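Local coordinates for proximal thread matrix protein 1 (Mytilus galloprovincialis, PDB 4CN9) that probably binds collagen as a matrix protein of the mussel byssus, through two von Willebrand factor type A domains, and carries zinc ions, at residues A[215-218]-A[219-222]; A[379-382]-A[383-387]; A[402-405]-A[406-410]. One frame throughout, in Å; residues are numbered along the deposited sequence. Where two conformers were deposited one is given.

Interaction 1: residues A[215-218]-A[219-222]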
ATOM      1  N   ALA A 215      -1.240  -4.791  -5.307  1.00 14.31           N
ATOM      2  CA  ALA A 215      -0.054  -4.383  -4.572  1.00 16.43           C
ATOM      3  C   ALA A 215      -0.385  -3.886  -3.151  1.00 19.26           C
ATOM      4  O   ALA A 215      -1.540  -3.582  -2.824  1.00 19.04           O
ATOM      5  CB  ALA A 215       0.699  -3.309  -5.360  1.00 18.46           C
ATOM      6  N   THR A 216       0.637  -3.824  -2.311  1.00 19.24           N
ATOM      7  CA  THR A 216       0.487  -3.375  -0.922  1.00 18.65           C
ATOM      8  C   THR A 216      -0.105  -1.957  -0.849  1.00 17.95           C
ATOM      9  O   THR A 216      -0.987  -1.693  -0.029  1.00 18.37           O
ATOM     10  CB  THR A 216       1.829  -3.458  -0.193  1.00 20.92           C
ATOM     11  OG1 THR A 216       2.190  -4.841  -0.039  1.00 21.46           O
ATOM     12  CG2 THR A 216       1.764  -2.787   1.195  1.00 23.83           C
ATOM     13  N   MET A 217       0.428  -1.059  -1.671  1.00 18.83           N
ATOM     14  CA  MET A 217      -0.138   0.273  -1.861  0.50 20.18           C
ATOM     15  C   MET A 217       0.018   0.634  -3.332  1.00 23.90           C
ATOM     16  O   MET A 217       0.773  -0.016  -4.060  1.00 21.27           O
ATOM     17  CB  MET A 217       0.553   1.315  -0.966  0.50 23.66           C
ATOM     18  CG  MET A 217       0.493   1.011   0.525  0.50 23.44           C
ATOM     19  SD  MET A 217       0.892   2.416   1.608  0.50 23.54           S
ATOM     20  CE  MET A 217       2.262   3.144   0.737  0.50 25.88           C
ATOM     21  N   LYS A 218      -0.683   1.673  -3.765  1.00 18.88           N
ATOM     22  CA  LYS A 218      -0.607   2.123  -5.154  1.00 22.93           C
ATOM     23  C   LYS A 218       0.814   2.427  -5.612  1.00 20.71           C
ATOM     24  O   LYS A 218       1.145   2.181  -6.771  1.00 23.30           O
ATOM     25  CB  LYS A 218      -1.476   3.358  -5.374  1.00 20.51           C
ATOM     26  CG  LYS A 218      -2.959   3.104  -5.259  1.00 23.60           C
ATOM     27  CD  LYS A 218      -3.699   4.447  -5.295  1.00 25.33           C
ATOM     28  CE  LYS A 218      -5.198   4.271  -5.204  1.00 23.76           C
ATOM     29  NZ  LYS A 218      -5.864   5.591  -4.992  1.00 23.79           N
ATOM     30  N   ASN A 219       1.662   2.952  -4.736  1.00 21.44           N
ATOM     31  CA  ASN A 219       3.032   3.215  -5.167  1.00 25.00           C
ATOM     32  C   ASN A 219       3.969   2.011  -5.098  1.00 22.62           C
ATOM     33  O   ASN A 219       5.155   2.150  -5.350  1.00 19.70           O
ATOM     34  CB  ASN A 219       3.657   4.452  -4.514  1.00 32.94           C
ATOM     35  CG  ASN A 219       3.497   4.490  -3.018  1.00 34.16           C
ATOM     36  OD1 ASN A 219       3.412   3.456  -2.344  1.00 29.59           O
ATOM     37  ND2 ASN A 219       3.470   5.714  -2.474  1.00 38.18           N
ATOM     38  N   TYR A 220       3.427   0.831  -4.797  1.00 20.46           N
ATOM     39  CA  TYR A 220       4.170  -0.416  -4.978  1.00 18.81           C
ATOM     40  C   TYR A 220       3.934  -1.011  -6.373  1.00 18.62           C
ATOM     41  O   TYR A 220       4.304  -2.168  -6.642  1.00 19.49           O
ATOM     42  CB  TYR A 220       3.758  -1.431  -3.913  1.00 20.92           C
ATOM     43  CG  TYR A 220       4.296  -1.140  -2.533  1.00 20.95           C
ATOM     44  CD1 TYR A 220       3.988   0.052  -1.878  1.00 22.63           C
ATOM     45  CD2 TYR A 220       5.088  -2.063  -1.873  1.00 20.62           C
ATOM     46  CE1 TYR A 220       4.472   0.314  -0.614  1.00 22.16           C
ATOM     47  CE2 TYR A 220       5.587  -1.807  -0.597  1.00 21.43           C
ATOM     48  CZ  TYR A 220       5.264  -0.626   0.028  1.00 24.77           C
ATOM     49  OH  TYR A 220       5.746  -0.377   1.295  1.00 28.38           O
ATOM     50  N   VAL A 221       3.294  -0.241  -7.249  1.00 17.71           N
ATOM     51  CA  VAL A 221       3.115  -0.626  -8.645  1.00 18.34           C
ATOM     52  C   VAL A 221       4.113   0.136  -9.504  1.00 23.74           C
ATOM     53  O   VAL A 221       4.169   1.365  -9.453  1.00 20.10           O
ATOM     54  CB  VAL A 221       1.714  -0.303  -9.163  1.00 21.68           C
ATOM     55  CG1 VAL A 221       1.613  -0.653 -10.662  1.00 26.04           C
ATOM     56  CG2 VAL A 221       0.650  -1.047  -8.357  1.00 21.85           C
ATOM     57  N   LEU A 222       4.913  -0.596 -10.269  1.00 20.47           N
ATOM     58  CA  LEU A 222       5.880   0.007 -11.180  1.00 19.76           C
ATOM     59  C   LEU A 222       5.530  -0.382 -12.614  1.00 21.90           C
ATOM     60  O   LEU A 222       5.084  -1.499 -12.872  1.00 22.06           O
ATOM     61  CB  LEU A 222       7.284  -0.453 -10.831  1.00 18.77           C
ATOM     62  CG  LEU A 222       7.712  -0.166  -9.389  1.00 22.35           C
ATOM     63  CD1 LEU A 222       9.029  -0.814  -9.119  1.00 30.08           C
ATOM     64  CD2 LEU A 222       7.776   1.321  -9.114  1.00 28.43           C
TER
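Met217 and Tyr220 meet across a tight turn of 3-10 type, in which the Tyr220 N-H bonds to Met217 O (2.9 Å, 156° at the hydrogen) and the Val221 N-H reaches Lys218 O one residue on, at 3.3 Å. The turn folds the Tyr220 ring back against the residues before it. Thr216 lays its CB over one face of the ring, a CH-pi contact 4.1 Å from the centroid and displaced toward the rim. Along the CD1-CE1 side runs Met217, whose CB lies 3.8 Å from Tyr220 CD1. In one of two conformers its chain then bends at chi3 (-41°) and brings CE alongside the Asn219 amide, 3.3 Å from Asn219 OD1, an approach that is therefore less certain. This is the link from helix 208-214 into strand 221-224, the outermost parallel strand of the first von Willebrand factor type A domain, with its Rossmann-like alternation of helix and strand. The strand neighbour 195-202 binds the backbone of Tyr220, and Val197 N bonds to Thr216 OG1. Ala215, itself buried just past the helix, turns its CB to both Tyr220 CB and Val221 CG2, the latter 3.8 Å away. Lys218 instead runs extended away from the turn, its NZ bonded to the carbonyl oxygens of Ile408 and Ala411 in the second such domain.

Interaction 2: residues A[379-382]-A[383-387]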
ATOM      1  N   PRO A 379      -9.551  15.565  -6.024  1.00 19.66           N
ATOM      2  CA  PRO A 379      -9.067  14.647  -4.977  1.00 21.35           C
ATOM      3  C   PRO A 379      -7.979  13.699  -5.502  1.00 21.95           C
ATOM      4  O   PRO A 379      -7.013  13.400  -4.777  1.00 19.15           O
ATOM      5  CB  PRO A 379     -10.320  13.864  -4.582  1.00 20.58           C
ATOM      6  CG  PRO A 379     -11.477  14.730  -5.025  1.00 20.11           C
ATOM      7  CD  PRO A 379     -10.998  15.433  -6.263  1.00 18.71           C
ATOM      8  N   GLU A 380      -8.122  13.241  -6.744  1.00 23.69           N
ATOM      9  CA  GLU A 380      -7.135  12.345  -7.343  1.00 25.88           C
ATOM     10  C   GLU A 380      -5.765  13.019  -7.421  1.00 24.57           C
ATOM     11  O   GLU A 380      -4.753  12.436  -7.033  1.00 20.33           O
ATOM     12  CB  GLU A 380      -7.575  11.904  -8.738  1.00 30.62           C
ATOM     13  CG  GLU A 380      -6.495  11.169  -9.546  1.00 40.81           C
ATOM     14  CD  GLU A 380      -6.445   9.673  -9.270  1.00 50.66           C
ATOM     15  OE1 GLU A 380      -7.328   9.163  -8.542  1.00 50.52           O
ATOM     16  OE2 GLU A 380      -5.519   9.000  -9.784  1.00 59.92           O
ATOM     17  N   HIS A 381      -5.733  14.253  -7.905  1.00 19.62           N
ATOM     18  CA  HIS A 381      -4.467  14.962  -8.039  1.00 20.27           C
ATOM     19  C   HIS A 381      -3.824  15.316  -6.683  1.00 20.57           C
ATOM     20  O   HIS A 381      -2.617  15.136  -6.494  1.00 16.72           O
ATOM     21  CB  HIS A 381      -4.659  16.226  -8.873  1.00 24.95           C
ATOM     22  CG  HIS A 381      -3.395  16.993  -9.104  1.00 28.53           C
ATOM     23  ND1 HIS A 381      -3.182  18.255  -8.594  1.00 32.24           N
ATOM     24  CD2 HIS A 381      -2.267  16.666  -9.778  1.00 30.58           C
ATOM     25  CE1 HIS A 381      -1.980  18.674  -8.946  1.00 29.10           C
ATOM     26  NE2 HIS A 381      -1.407  17.732  -9.670  1.00 27.56           N
ATOM     27  N   GLU A 382      -4.620  15.825  -5.745  1.00 19.67           N
ATOM     28  CA  GLU A 382      -4.079  16.231  -4.442  1.00 18.81           C
ATOM     29  C   GLU A 382      -3.592  15.024  -3.650  1.00 16.39           C
ATOM     30  O   GLU A 382      -2.585  15.095  -2.951  1.00 18.86           O
ATOM     31  CB  GLU A 382      -5.109  17.027  -3.620  1.00 19.08           C
ATOM     32  CG  GLU A 382      -5.614  18.302  -4.278  1.00 18.79           C
ATOM     33  CD  GLU A 382      -4.528  19.334  -4.528  1.00 23.32           C
ATOM     34  OE1 GLU A 382      -3.488  19.319  -3.836  1.00 25.38           O
ATOM     35  OE2 GLU A 382      -4.721  20.163  -5.439  1.00 29.83           O
ATOM     36  N   SER A 383      -4.293  13.905  -3.760  1.00 17.17           N
ATOM     37  CA  SER A 383      -3.869  12.704  -3.056  1.00 17.82           C
ATOM     38  C   SER A 383      -2.603  12.145  -3.700  1.00 19.39           C
ATOM     39  O   SER A 383      -1.725  11.667  -3.011  1.00 16.92           O
ATOM     40  CB  SER A 383      -4.968  11.639  -3.062  1.00 22.90           C
ATOM     41  OG  SER A 383      -5.414  11.401  -4.389  1.00 26.61           O
ATOM     42  N   SER A 384      -2.509  12.204  -5.026  1.00 23.27           N
ATOM     43  CA  SER A 384      -1.303  11.737  -5.707  1.00 21.93           C
ATOM     44  C   SER A 384      -0.059  12.477  -5.204  1.00 19.52           C
ATOM     45  O   SER A 384       0.960  11.857  -4.888  1.00 21.12           O
ATOM     46  CB  SER A 384      -1.445  11.894  -7.219  1.00 24.23           C
ATOM     47  OG  SER A 384      -0.237  11.538  -7.863  1.00 33.34           O
ATOM     48  N   LEU A 385      -0.164  13.801  -5.118  1.00 19.16           N
ATOM     49  CA  LEU A 385       0.911  14.648  -4.629  1.00 21.62           C
ATOM     50  C   LEU A 385       1.263  14.323  -3.185  1.00 20.17           C
ATOM     51  O   LEU A 385       2.437  14.220  -2.842  1.00 20.99           O
ATOM     52  CB  LEU A 385       0.536  16.127  -4.766  1.00 19.84           C
ATOM     53  CG  LEU A 385       0.428  16.671  -6.195  1.00 26.55           C
ATOM     54  CD1 LEU A 385       0.237  18.190  -6.207  1.00 25.44           C
ATOM     55  CD2 LEU A 385       1.653  16.288  -7.003  1.00 28.04           C
ATOM     56  N   LEU A 386       0.252  14.152  -2.331  1.00 19.32           N
ATOM     57  CA  LEU A 386       0.506  13.713  -0.957  1.00 18.26           C
ATOM     58  C   LEU A 386       1.202  12.345  -0.904  1.00 18.57           C
ATOM     59  O   LEU A 386       2.175  12.185  -0.172  1.00 18.57           O
ATOM     60  CB  LEU A 386      -0.788  13.661  -0.137  1.00 18.95           C
ATOM     61  CG  LEU A 386      -1.380  14.992   0.314  1.00 18.20           C
ATOM     62  CD1 LEU A 386      -2.843  14.834   0.644  1.00 16.69           C
ATOM     63  CD2 LEU A 386      -0.624  15.542   1.499  1.00 18.61           C
ATOM     64  N   ARG A 387       0.720  11.362  -1.664  1.00 17.03           N
ATOM     65  CA  ARG A 387       1.315  10.019  -1.593  1.00 21.06           C
ATOM     66  C   ARG A 387       2.751   9.984  -2.111  1.00 20.10           C
ATOM     67  O   ARG A 387       3.585   9.247  -1.577  1.00 19.37           O
ATOM     68  CB  ARG A 387       0.449   8.961  -2.295  1.00 20.88           C
ATOM     69  CG  ARG A 387      -0.941   8.814  -1.661  1.00 21.65           C
ATOM     70  CD  ARG A 387      -1.783   7.687  -2.307  1.00 20.51           C
ATOM     71  NE  ARG A 387      -1.766   7.744  -3.769  1.00 22.75           N
ATOM     72  CZ  ARG A 387      -2.723   8.263  -4.515  1.00 26.05           C
ATOM     73  NH1 ARG A 387      -3.812   8.775  -3.952  1.00 28.97           N
ATOM     74  NH2 ARG A 387      -2.581   8.293  -5.832  1.00 24.26           N
TER
HETATM   75  O   HOH W   1      -4.769   9.667  -6.711  1.00 29.03           O
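Ser383 turns its hydroxyl back onto the preceding turn of helix 379-388, where OG lies 2.6 Å from Pro379 O and 2.9 Å from Glu380 O. With OG set between its own backbone N and carbonyl carbon (chi1 53°), the side chain faces both carbonyls. Ser383 N also bonds to Pro379 O at 2.9 Å. This is the tightly packed side, turned to strand 391-398 and helix 404-410 within a beta-alpha-beta unit of the second von Willebrand factor type A domain. A water bridges Glu380 O (2.8 Å) and Arg387 NH2 (2.7 Å), lying in the guanidinium plane at its edge. The looser side, more open to solvent at His381, pairs that residue with Leu385 one turn on, itself partly covered by Arg346 of helix 338-349. Leu385 CG sits over a face of the imidazole, 4.3 Å from its centroid, while CD1 reaches His381 CE1 at 3.6 Å. Replacing this leucine by an alanine is likely to uncover that ring face and let the imidazole turn more freely. The helix thus pairs an outer contact of dispersion and CH-pi character with an inner one in which a hydroxyl within reach of two main-chain carbonyls, and a water, probably give them polar partners beyond the helical bonds.

Interaction 3: residues A[402-405]-A[406-410]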
ATOM      1  N   PHE A 402     -21.780   9.869   0.064  1.00 20.74           N
ATOM      2  CA  PHE A 402     -20.433   9.865  -0.480  1.00 20.28           C
ATOM      3  C   PHE A 402     -20.347   8.948  -1.695  1.00 22.00           C
ATOM      4  O   PHE A 402     -21.261   8.154  -1.976  1.00 19.59           O
ATOM      5  CB  PHE A 402     -19.423   9.415   0.584  1.00 18.27           C
ATOM      6  CG  PHE A 402     -19.556   7.972   0.947  1.00 17.90           C
ATOM      7  CD1 PHE A 402     -20.417   7.573   1.951  1.00 22.02           C
ATOM      8  CD2 PHE A 402     -18.845   7.005   0.256  1.00 20.72           C
ATOM      9  CE1 PHE A 402     -20.551   6.224   2.275  1.00 23.19           C
ATOM     10  CE2 PHE A 402     -18.983   5.669   0.567  1.00 21.50           C
ATOM     11  CZ  PHE A 402     -19.846   5.280   1.575  1.00 22.34           C
ATOM     12  N   LEU A 403     -19.233   9.054  -2.410  1.00 18.79           N
ATOM     13  CA  LEU A 403     -18.945   8.174  -3.533  1.00 17.96           C
ATOM     14  C   LEU A 403     -17.696   7.348  -3.252  1.00 18.46           C
ATOM     15  O   LEU A 403     -16.619   7.892  -2.969  1.00 19.68           O
ATOM     16  CB  LEU A 403     -18.720   8.984  -4.807  1.00 20.12           C
ATOM     17  CG  LEU A 403     -19.943   9.686  -5.373  1.00 20.91           C
ATOM     18  CD1 LEU A 403     -19.522  10.618  -6.487  1.00 22.83           C
ATOM     19  CD2 LEU A 403     -20.929   8.653  -5.865  1.00 23.79           C
ATOM     20  N   LYS A 404     -17.844   6.034  -3.352  1.00 18.20           N
ATOM     21  CA  LYS A 404     -16.763   5.111  -3.027  1.00 19.44           C
ATOM     22  C   LYS A 404     -15.605   5.211  -4.017  1.00 21.33           C
ATOM     23  O   LYS A 404     -14.451   4.935  -3.673  1.00 18.14           O
ATOM     24  CB  LYS A 404     -17.295   3.675  -3.004  1.00 18.33           C
ATOM     25  CG  LYS A 404     -16.266   2.684  -2.500  1.00 26.83           C
ATOM     26  CD  LYS A 404     -16.865   1.330  -2.178  1.00 28.03           C
ATOM     27  CE  LYS A 404     -15.795   0.421  -1.587  1.00 33.60           C
ATOM     28  NZ  LYS A 404     -16.265  -0.986  -1.442  1.00 44.97           N
ATOM     29  N   SER A 405     -15.920   5.569  -5.258  1.00 19.50           N
ATOM     30  CA  SER A 405     -14.902   5.789  -6.282  1.00 19.97           C
ATOM     31  C   SER A 405     -13.881   6.834  -5.819  1.00 16.79           C
ATOM     32  O   SER A 405     -12.673   6.674  -6.006  1.00 19.29           O
ATOM     33  CB  SER A 405     -15.578   6.293  -7.558  1.00 18.98           C
ATOM     34  OG  SER A 405     -16.528   7.279  -7.203  1.00 20.58           O
ATOM     35  N   GLU A 406     -14.382   7.906  -5.219  1.00 18.51           N
ATOM     36  CA  GLU A 406     -13.538   8.990  -4.735  1.00 16.47           C
ATOM     37  C   GLU A 406     -12.686   8.548  -3.542  1.00 17.20           C
ATOM     38  O   GLU A 406     -11.507   8.910  -3.446  1.00 17.66           O
ATOM     39  CB  GLU A 406     -14.395  10.216  -4.389  1.00 20.62           C
ATOM     40  CG  GLU A 406     -15.125  10.772  -5.609  1.00 20.26           C
ATOM     41  CD  GLU A 406     -15.917  12.060  -5.363  1.00 25.41           C
ATOM     42  OE1 GLU A 406     -16.275  12.382  -4.203  1.00 17.89           O
ATOM     43  OE2 GLU A 406     -16.190  12.755  -6.371  1.00 24.87           O
ATOM     44  N   LEU A 407     -13.275   7.755  -2.649  1.00 16.92           N
ATOM     45  CA  LEU A 407     -12.517   7.181  -1.542  1.00 16.47           C
ATOM     46  C   LEU A 407     -11.369   6.349  -2.101  1.00 15.50           C
ATOM     47  O   LEU A 407     -10.227   6.453  -1.652  1.00 17.68           O
ATOM     48  CB  LEU A 407     -13.405   6.319  -0.657  1.00 16.46           C
ATOM     49  CG  LEU A 407     -14.611   6.987   0.005  1.00 16.58           C
ATOM     50  CD1 LEU A 407     -15.326   5.959   0.850  1.00 18.87           C
ATOM     51  CD2 LEU A 407     -14.202   8.209   0.814  1.00 19.61           C
ATOM     52  N   ILE A 408     -11.677   5.544  -3.106  1.00 15.87           N
ATOM     53  CA  ILE A 408     -10.686   4.662  -3.711  1.00 17.01           C
ATOM     54  C   ILE A 408      -9.601   5.486  -4.399  1.00 18.44           C
ATOM     55  O   ILE A 408      -8.415   5.163  -4.298  1.00 17.56           O
ATOM     56  CB  ILE A 408     -11.334   3.664  -4.708  1.00 20.18           C
ATOM     57  CG1 ILE A 408     -12.148   2.597  -3.958  1.00 21.71           C
ATOM     58  CG2 ILE A 408     -10.264   2.985  -5.556  1.00 24.57           C
ATOM     59  CD1 ILE A 408     -13.107   1.791  -4.869  1.00 25.79           C
ATOM     60  N   ASN A 409      -9.985   6.577  -5.065  1.00 18.02           N
ATOM     61  CA  ASN A 409      -8.990   7.439  -5.696  1.00 19.39           C
ATOM     62  C   ASN A 409      -7.999   8.057  -4.720  1.00 21.36           C
ATOM     63  O   ASN A 409      -6.820   8.198  -5.040  1.00 21.98           O
ATOM     64  CB  ASN A 409      -9.641   8.571  -6.487  1.00 21.04           C
ATOM     65  CG  ASN A 409     -10.364   8.077  -7.726  1.00 25.75           C
ATOM     66  OD1 ASN A 409     -10.216   6.924  -8.132  1.00 27.37           O
ATOM     67  ND2 ASN A 409     -11.141   8.959  -8.337  1.00 29.78           N
ATOM     68  N   ILE A 410      -8.464   8.467  -3.546  1.00 17.59           N
ATOM     69  CA  ILE A 410      -7.583   9.194  -2.651  1.00 18.87           C
ATOM     70  C   ILE A 410      -6.767   8.295  -1.741  1.00 15.93           C
ATOM     71  O   ILE A 410      -5.690   8.679  -1.341  1.00 16.96           O
ATOM     72  CB  ILE A 410      -8.309  10.258  -1.789  1.00 21.91           C
ATOM     73  CG1 ILE A 410      -9.144   9.616  -0.705  1.00 20.50           C
ATOM     74  CG2 ILE A 410      -9.160  11.191  -2.656  1.00 23.12           C
ATOM     75  CD1 ILE A 410      -9.609  10.615   0.349  1.00 27.55           C
TER
HETATM   76  O   HOH W   2     -17.226  11.036  -1.843  1.00 17.64           O
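Phe402 and Leu407 make the apolar contact at the start of helix 404-410: Leu407 CD1 comes obliquely to the ring, 3.7 Å from Phe402 CE2, and the two side chains cross at about a right angle. Phe402 has its CG between the backbone N and the carbonyl carbon (chi1 69°), which brings the end of the ring toward Leu407. On another side of the helix Leu403 packs against the stem of Glu406, with Leu403 CB 4.1 Å from Glu406 CG. A water ties the same two residues together by accepting from Leu403 N (2.9 Å) and donating to Glu406 OE1, also at 2.9 Å. Lys404 lies one turn before Ile408, its extended chain offering CG to Ile408 CD1 at 4.0 Å. Beneath these side chains the helix begins loosely. Leu403, at the N-cap position, gives its carbonyl to weak bonds from Glu406 N and Leu407 N, whereas Ile408 N to Lys404 O (2.9 Å) and Asn409 N to Ser405 O (2.8 Å) are regular. Farther out, Glu406 OE1 also takes the N-H of Asn373, and Phe402 and Leu407 both rest on Thr369 of strand 362-369 and Thr419 of strand 417-420, so the helix is seated on the sheet of the second von Willebrand factor type A domain. The carboxylate near the helix start, joined through water to Leu403 N and directly to Asn373 N, would probably be favoured by the positive end of the helix dipole, while the hydrocarbon contact between Phe402 and Leu407 faces the sheet.

Overall arrangement
Interaction 1 belongs to the first von Willebrand factor type A domain, whereas interactions 2 and 3 lie on neighbouring helices of the second, their centres about 12 Å apart. Those helices are joined by Arg387 NH1 bonding to Ile410 O and by Pro379 against Ile410. Lys218 of interaction 1 is the link between the two domains, and its NZ comes near Arg387 NH1 of interaction 2, so two like charges gather around carbonyls at the end of helix 404-410. Interactions 1 and 2 are partly buried; interaction 3 is mainly at the surface. Aromatic packing round a turn dominates the first, serine-to-carbonyl chemistry the second, and a water-bridged carboxylate at a helix start the third.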